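Local coordinates for HMG-CoA Lyase (Bacillus subtilis subsp. subtilis, PDB 1YDO), which belongs to the HMGL-like family of TIM-barrel proteins, its eight parallel strands enclosed by helices, at residues V23-T27 with E28-T32; T32-N35 with Q36-T40; H108-K111 with N112-S116. All blocks are in the same frame, centred on the assembly; numbering follows the deposited sequence.

Contact 1 of 3, residues V23-T27 with E28-T32; sequences VWIAT and EDKIT
Lys30 folds back along the start of helix 27-38 and grips the loop that leads into it. Its CB lies 3.4 Å from Thr27 O, inside the first turn. CG passes Ile25 CG2 at 3.8 Å, an apolar touch, while Asp29 CB meets the same methyl from the preceding helical position. From there the chain runs extended through CD, and CE comes 3.9 Å from Ile25 O. A final bend (chi4 72°) then turns NZ onto that oxygen, 2.8 Å from Ile25 O and in the carbonyl plane. At the tip NZ also stands obliquely to the Trp24 ring, 3.8 Å from NE1. A water that accepts from Ile25 N and, weakly, from Lys30 NZ bridges the two. The backbone carries the other grip: Ala26 is the N-cap residue, and Lys30 N donates to Ala26 O over 3.1 Å (158° at the hydrogen) in the first helical bond. Beyond the two segments NZ forms a salt bridge to Asp61 and a hydrogen bond to Ala58 O, and Arg60 makes a cation-pi contact with Trp24. With carbonyls, a carboxylate and water round it, the buried amine is probably kept protonated while tying loop to helix.

Contact 2 of 3, residues T32-N35 with Q36-T40; sequences TWIN and QLSRT
Trp33 and Leu37, one helical turn apart, meet with a leucine methyl against the indole face. Leu37 CD2 stands 4.1 Å from the centroid of the six-membered ring and only 8° off its normal, a CH-pi contact; CD1 lies over the same ring system, 3.9 Å from Trp33 NE1. The indole can take this pose because Trp33 CG is anti to the backbone N (chi1 -177°), which carries the ring out beside the helix. Gln36 approaches differently: its amide comes to the indole edge, NE2 4.2 Å from Trp33 CD1, with the two planes 87° apart. From this extended chain NE2 also gives Thr32 O a weak hydrogen bond. Helix 27-38 is an outer helix of the TIM barrel, on the connection between strands 8-11 and 44-49, and Ile34 and Leu37 face strand 44-49. The indole turns to helix 270-284, where Trp33 NE1 bonds to Ala276 O. Ser38 folds over its own helix, so that Ile34 O takes two bonds, from Ser38 N and Ser38 OG at 2.9 Å each, reaching it from opposite faces of the carbonyl plane. The hydroxyl has a second partner in Tyr77 OH. Where the helix ends, Arg39 N bonds to Asn35 O at 3.3 Å, and the guanidinium lies with one face toward that oxygen while NH1 pairs with Asp70 and Glu72.

Contact 3 of 3, residues H108-K111 with N112-S116; sequences HNRK and NINKS
Asn109 and Ile113 join the end of helix 106-110 to the short connection that leads, through the N-cap residue Ser116, into helix 117-133. The short helix follows strand 97-103, at the end where the chain leaves the strand, and helix 117-133 belongs to the outer layer of the TIM barrel. Among backbone interactions the clearest is Ile113 N to Asn109 O, 3.1 Å long and almost linear (177° at the hydrogen), which continues the helical i to i+4 pattern although Lys111 has already left helical phi/psi. Ile113 CG2 packs beside the same carbonyl, 3.6 Å from Asn109 O. One residue on, Asn114 CA points its hydrogen at Arg110 O in a CA-H...O contact of 2.9 Å. Asn114 itself has positive phi (43°), within the connection after the helix end.

Side-chain hydrogen bonding falls to Arg110. Its chain bends at chi2 and chi3 and swings the guanidinium round to the connection, where NH2 donates to Asn114 OD1 over 2.7 Å. The acceptor lies close to the guanidinium plane, but the donor stands 66° out of the amide plane, so no lone pair of the amide is used squarely. NH1 adds a long, weak ion pair to Glu119. At the cap itself, Ser116 OG bonds to Glu119 N and to Ser118 OG.

Flat groups supply the remaining packing. Asn112 OD1 is placed over one face of the His108 imidazole, but too close in the model, so this approach is doubtful. Over one face of the Arg110 guanidinium, offset toward its rim, lies Lys115 N, 3.4 Å above the plane.

Overall arrangement
Following the chain from the N terminus, contact 1 joins the loop after helix 13-17 to the first turns of helix 27-38. Contact 2 takes over at Thr32, which both share, and carries the same helix to its end, just ahead of strand 44-49; the two centres lie 12 Å apart, and helix 270-284 borders both. Contact 3 comes much later and closes the connection from helix 106-110 to helix 117-133. Its centre is about 33 Å from that of contact 2, on the opposite side of the chain's centre, and about 29 Å from contact 1. Contacts 1 and 2 overlap at Thr32, contact 3 follows in series, and none nests or crosses. Each is local, contact 3 lying just after strand 97-103 and its short helix.

Contact 1 of 3, residues V23-T27 with E28-T32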
# COMPACT_ATOMS: atom_id res chain seq x y z
N VAL A 23 -2.74 -15.83 18.74
CA VAL A 23 -1.87 -16.98 18.88
C VAL A 23 -0.79 -16.68 19.90
O VAL A 23 -0.23 -15.60 19.92
CB VAL A 23 -1.19 -17.33 17.57
CG1 VAL A 23 -0.28 -18.53 17.77
CG2 VAL A 23 -2.24 -17.60 16.49
N TRP A 24 -0.50 -17.65 20.76
CA TRP A 24 0.52 -17.42 21.76
C TRP A 24 1.90 -17.88 21.29
O TRP A 24 2.09 -19.03 20.91
CB TRP A 24 0.16 -18.11 23.08
CG TRP A 24 1.13 -17.78 24.19
CD1 TRP A 24 1.26 -16.59 24.85
CD2 TRP A 24 2.13 -18.66 24.73
NE1 TRP A 24 2.29 -16.67 25.77
CE2 TRP A 24 2.84 -17.93 25.72
CE3 TRP A 24 2.49 -19.99 24.48
CZ2 TRP A 24 3.89 -18.48 26.45
CZ3 TRP A 24 3.54 -20.54 25.20
CH2 TRP A 24 4.23 -19.79 26.18
N ILE A 25 2.85 -16.95 21.31
CA ILE A 25 4.21 -17.25 20.92
C ILE A 25 4.97 -17.60 22.18
O ILE A 25 5.00 -16.83 23.13
CB ILE A 25 4.89 -16.04 20.26
CG1 ILE A 25 4.15 -15.67 18.97
CG2 ILE A 25 6.37 -16.34 20.02
CD1 ILE A 25 4.20 -16.76 17.93
N ALA A 26 5.59 -18.77 22.18
CA ALA A 26 6.35 -19.21 23.34
C ALA A 26 7.23 -18.07 23.81
O ALA A 26 7.88 -17.39 23.01
CB ALA A 26 7.19 -20.40 22.98
N THR A 27 7.25 -17.88 25.12
CA THR A 27 8.04 -16.84 25.75
C THR A 27 9.46 -16.86 25.20
O THR A 27 10.03 -15.80 24.91
CB THR A 27 8.03 -17.02 27.28
OG1 THR A 27 8.87 -16.03 27.90
CG2 THR A 27 8.51 -18.42 27.65
N GLU A 28 10.04 -18.04 25.02
CA GLU A 28 11.41 -18.10 24.51
C GLU A 28 11.50 -17.57 23.09
O GLU A 28 12.31 -16.70 22.80
CB GLU A 28 11.94 -19.54 24.57
CG GLU A 28 12.09 -20.08 25.99
CD GLU A 28 12.87 -19.13 26.89
OE1 GLU A 28 14.05 -18.83 26.57
OE2 GLU A 28 12.30 -18.68 27.91
N ASP A 29 10.65 -18.10 22.21
CA ASP A 29 10.63 -17.68 20.81
C ASP A 29 10.58 -16.17 20.68
O ASP A 29 11.22 -15.59 19.81
CB ASP A 29 9.42 -18.28 20.09
CG ASP A 29 9.56 -19.76 19.87
OD1 ASP A 29 8.55 -20.41 19.48
OD2 ASP A 29 10.68 -20.28 20.06
N LYS A 30 9.80 -15.52 21.54
CA LYS A 30 9.71 -14.07 21.49
C LYS A 30 11.13 -13.53 21.57
O LYS A 30 11.56 -12.74 20.73
CB LYS A 30 8.89 -13.51 22.65
CG LYS A 30 7.38 -13.71 22.55
CD LYS A 30 6.69 -12.82 23.59
CE LYS A 30 5.16 -12.94 23.62
NZ LYS A 30 4.65 -14.23 24.17
N ILE A 31 11.87 -13.98 22.58
CA ILE A 31 13.24 -13.55 22.78
C ILE A 31 14.08 -13.82 21.54
O ILE A 31 14.75 -12.92 21.02
CB ILE A 31 13.88 -14.29 23.96
CG1 ILE A 31 13.04 -14.04 25.21
CG2 ILE A 31 15.31 -13.82 24.17
CD1 ILE A 31 13.47 -14.86 26.39
N THR A 32 14.02 -15.05 21.05
CA THR A 32 14.78 -15.41 19.88
C THR A 32 14.51 -14.47 18.70
O THR A 32 15.42 -14.13 17.95
CB THR A 32 14.46 -16.82 19.44
OG1 THR A 32 14.45 -17.69 20.58
CG2 THR A 32 15.50 -17.29 18.45
O HOH W 1 2.68 -13.82 21.50

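Contact 2 of 3, residues T32-N35 with Q36-T40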
# COMPACT_ATOMS: atom_id res chain seq x y z
N THR A 32 14.02 -15.05 21.05
CA THR A 32 14.78 -15.41 19.88
C THR A 32 14.51 -14.47 18.70
O THR A 32 15.42 -14.13 17.95
CB THR A 32 14.46 -16.82 19.44
OG1 THR A 32 14.45 -17.69 20.58
CG2 THR A 32 15.50 -17.29 18.45
N TRP A 33 13.25 -14.06 18.55
CA TRP A 33 12.84 -13.17 17.46
C TRP A 33 13.27 -11.73 17.67
O TRP A 33 13.66 -11.04 16.72
CB TRP A 33 11.33 -13.20 17.26
CG TRP A 33 10.86 -12.38 16.13
CD1 TRP A 33 11.29 -12.43 14.85
CD2 TRP A 33 9.80 -11.42 16.16
NE1 TRP A 33 10.57 -11.56 14.06
CE2 TRP A 33 9.65 -10.92 14.85
CE3 TRP A 33 8.97 -10.93 17.17
CZ2 TRP A 33 8.69 -9.97 14.53
CZ3 TRP A 33 8.01 -9.98 16.84
CH2 TRP A 33 7.89 -9.50 15.54
N ILE A 34 13.17 -11.28 18.92
CA ILE A 34 13.55 -9.91 19.28
C ILE A 34 15.06 -9.77 19.16
O ILE A 34 15.56 -8.68 18.92
CB ILE A 34 13.10 -9.57 20.71
CG1 ILE A 34 11.57 -9.62 20.80
CG2 ILE A 34 13.59 -8.19 21.11
CD1 ILE A 34 11.00 -9.22 22.15
N ASN A 35 15.76 -10.89 19.33
CA ASN A 35 17.21 -10.88 19.22
C ASN A 35 17.58 -10.56 17.78
O ASN A 35 18.41 -9.70 17.52
CB ASN A 35 17.78 -12.23 19.63
CG ASN A 35 17.85 -12.38 21.13
OD1 ASN A 35 18.10 -13.47 21.64
ND2 ASN A 35 17.63 -11.28 21.87
N GLN A 36 16.93 -11.26 16.86
CA GLN A 36 17.16 -11.02 15.45
C GLN A 36 16.95 -9.53 15.18
O GLN A 36 17.81 -8.84 14.64
CB GLN A 36 16.18 -11.85 14.62
CG GLN A 36 16.19 -13.32 14.97
CD GLN A 36 15.17 -14.11 14.15
OE1 GLN A 36 14.98 -13.86 12.96
NE2 GLN A 36 14.53 -15.09 14.79
N LEU A 37 15.78 -9.04 15.58
CA LEU A 37 15.46 -7.64 15.39
C LEU A 37 16.55 -6.71 15.90
O LEU A 37 17.00 -5.83 15.17
CB LEU A 37 14.14 -7.33 16.07
CG LEU A 37 12.88 -7.40 15.21
CD1 LEU A 37 12.96 -8.51 14.18
CD2 LEU A 37 11.72 -7.59 16.13
N SER A 38 16.99 -6.91 17.14
CA SER A 38 18.05 -6.09 17.75
C SER A 38 19.23 -5.92 16.81
O SER A 38 19.75 -4.82 16.66
CB SER A 38 18.54 -6.72 19.05
OG SER A 38 17.50 -6.84 20.00
N ARG A 39 19.68 -7.00 16.20
CA ARG A 39 20.80 -6.89 15.29
C ARG A 39 20.33 -6.86 13.85
O ARG A 39 20.81 -7.59 12.99
CB ARG A 39 21.79 -8.05 15.51
CG ARG A 39 21.24 -9.44 15.28
CD ARG A 39 22.31 -10.48 15.64
NE ARG A 39 22.60 -10.51 17.08
CZ ARG A 39 21.89 -11.18 17.98
NH1 ARG A 39 22.23 -11.14 19.26
NH2 ARG A 39 20.84 -11.92 17.60
N THR A 40 19.37 -5.98 13.59
CA THR A 40 18.82 -5.84 12.26
C THR A 40 19.18 -4.46 11.70
O THR A 40 19.26 -4.25 10.48
CB THR A 40 17.30 -6.01 12.31
OG1 THR A 40 16.83 -6.44 11.04
CG2 THR A 40 16.63 -4.70 12.68

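Contact 3 of 3, residues H108-K111 with N112-S116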
# COMPACT_ATOMS: atom_id res chain seq x y z
N HIS A 108 -13.65 6.11 22.81
CA HIS A 108 -12.63 5.09 22.62
C HIS A 108 -11.79 4.92 23.87
O HIS A 108 -11.49 3.80 24.29
CB HIS A 108 -11.70 5.45 21.46
CG HIS A 108 -10.66 4.41 21.17
ND1 HIS A 108 -10.98 3.14 20.73
CD2 HIS A 108 -9.31 4.45 21.26
CE1 HIS A 108 -9.87 2.45 20.57
NE2 HIS A 108 -8.84 3.21 20.88
N ASN A 109 -11.41 6.03 24.47
CA ASN A 109 -10.60 6.00 25.67
C ASN A 109 -11.35 5.29 26.79
O ASN A 109 -10.87 4.30 27.35
CB ASN A 109 -10.25 7.43 26.10
CG ASN A 109 -9.04 7.49 26.99
OD1 ASN A 109 -9.02 8.22 27.98
ND2 ASN A 109 -8.00 6.74 26.64
N ARG A 110 -12.53 5.81 27.11
CA ARG A 110 -13.34 5.22 28.17
C ARG A 110 -13.66 3.75 27.89
O ARG A 110 -13.85 2.97 28.83
CB ARG A 110 -14.64 6.03 28.34
CG ARG A 110 -15.63 5.42 29.33
CD ARG A 110 -16.36 6.50 30.13
NE ARG A 110 -15.48 7.15 31.10
CZ ARG A 110 -14.88 6.52 32.10
NH1 ARG A 110 -14.09 7.19 32.94
NH2 ARG A 110 -15.05 5.21 32.27
N LYS A 111 -13.71 3.38 26.62
CA LYS A 111 -14.01 1.99 26.27
C LYS A 111 -12.75 1.30 25.78
O LYS A 111 -12.71 0.77 24.67
CB LYS A 111 -15.09 1.95 25.19
CG LYS A 111 -15.75 0.58 25.02
CD LYS A 111 -16.98 0.66 24.12
CE LYS A 111 -17.72 -0.67 24.08
NZ LYS A 111 -18.90 -0.67 23.16
N ASN A 112 -11.71 1.30 26.61
CA ASN A 112 -10.44 0.68 26.24
C ASN A 112 -9.60 0.57 27.49
O ASN A 112 -9.02 -0.48 27.78
CB ASN A 112 -9.71 1.54 25.21
CG ASN A 112 -9.43 0.80 23.92
OD1 ASN A 112 -8.80 1.34 23.01
ND2 ASN A 112 -9.89 -0.45 23.83
N ILE A 113 -9.51 1.67 28.22
CA ILE A 113 -8.74 1.69 29.45
C ILE A 113 -9.66 2.22 30.56
O ILE A 113 -9.24 2.43 31.70
CB ILE A 113 -7.48 2.57 29.30
CG1 ILE A 113 -6.46 2.23 30.40
CG2 ILE A 113 -7.87 4.04 29.30
CD1 ILE A 113 -5.83 0.83 30.28
N ASN A 114 -10.93 2.41 30.20
CA ASN A 114 -11.97 2.90 31.10
C ASN A 114 -11.54 4.07 31.99
O ASN A 114 -11.31 3.90 33.19
CB ASN A 114 -12.51 1.75 31.97
CG ASN A 114 -13.93 2.00 32.46
OD1 ASN A 114 -14.16 2.84 33.32
ND2 ASN A 114 -14.89 1.27 31.89
N LYS A 115 -11.45 5.25 31.38
CA LYS A 115 -11.08 6.48 32.06
C LYS A 115 -11.27 7.63 31.09
O LYS A 115 -10.96 7.51 29.90
CB LYS A 115 -9.62 6.43 32.52
CG LYS A 115 -9.41 5.66 33.81
CD LYS A 115 -7.95 5.45 34.14
CE LYS A 115 -7.80 4.58 35.38
NZ LYS A 115 -8.42 5.21 36.59
N SER A 116 -11.81 8.74 31.58
CA SER A 116 -12.05 9.90 30.73
C SER A 116 -10.71 10.45 30.28
O SER A 116 -9.67 10.20 30.91
CB SER A 116 -12.81 10.99 31.49
OG SER A 116 -11.98 11.62 32.44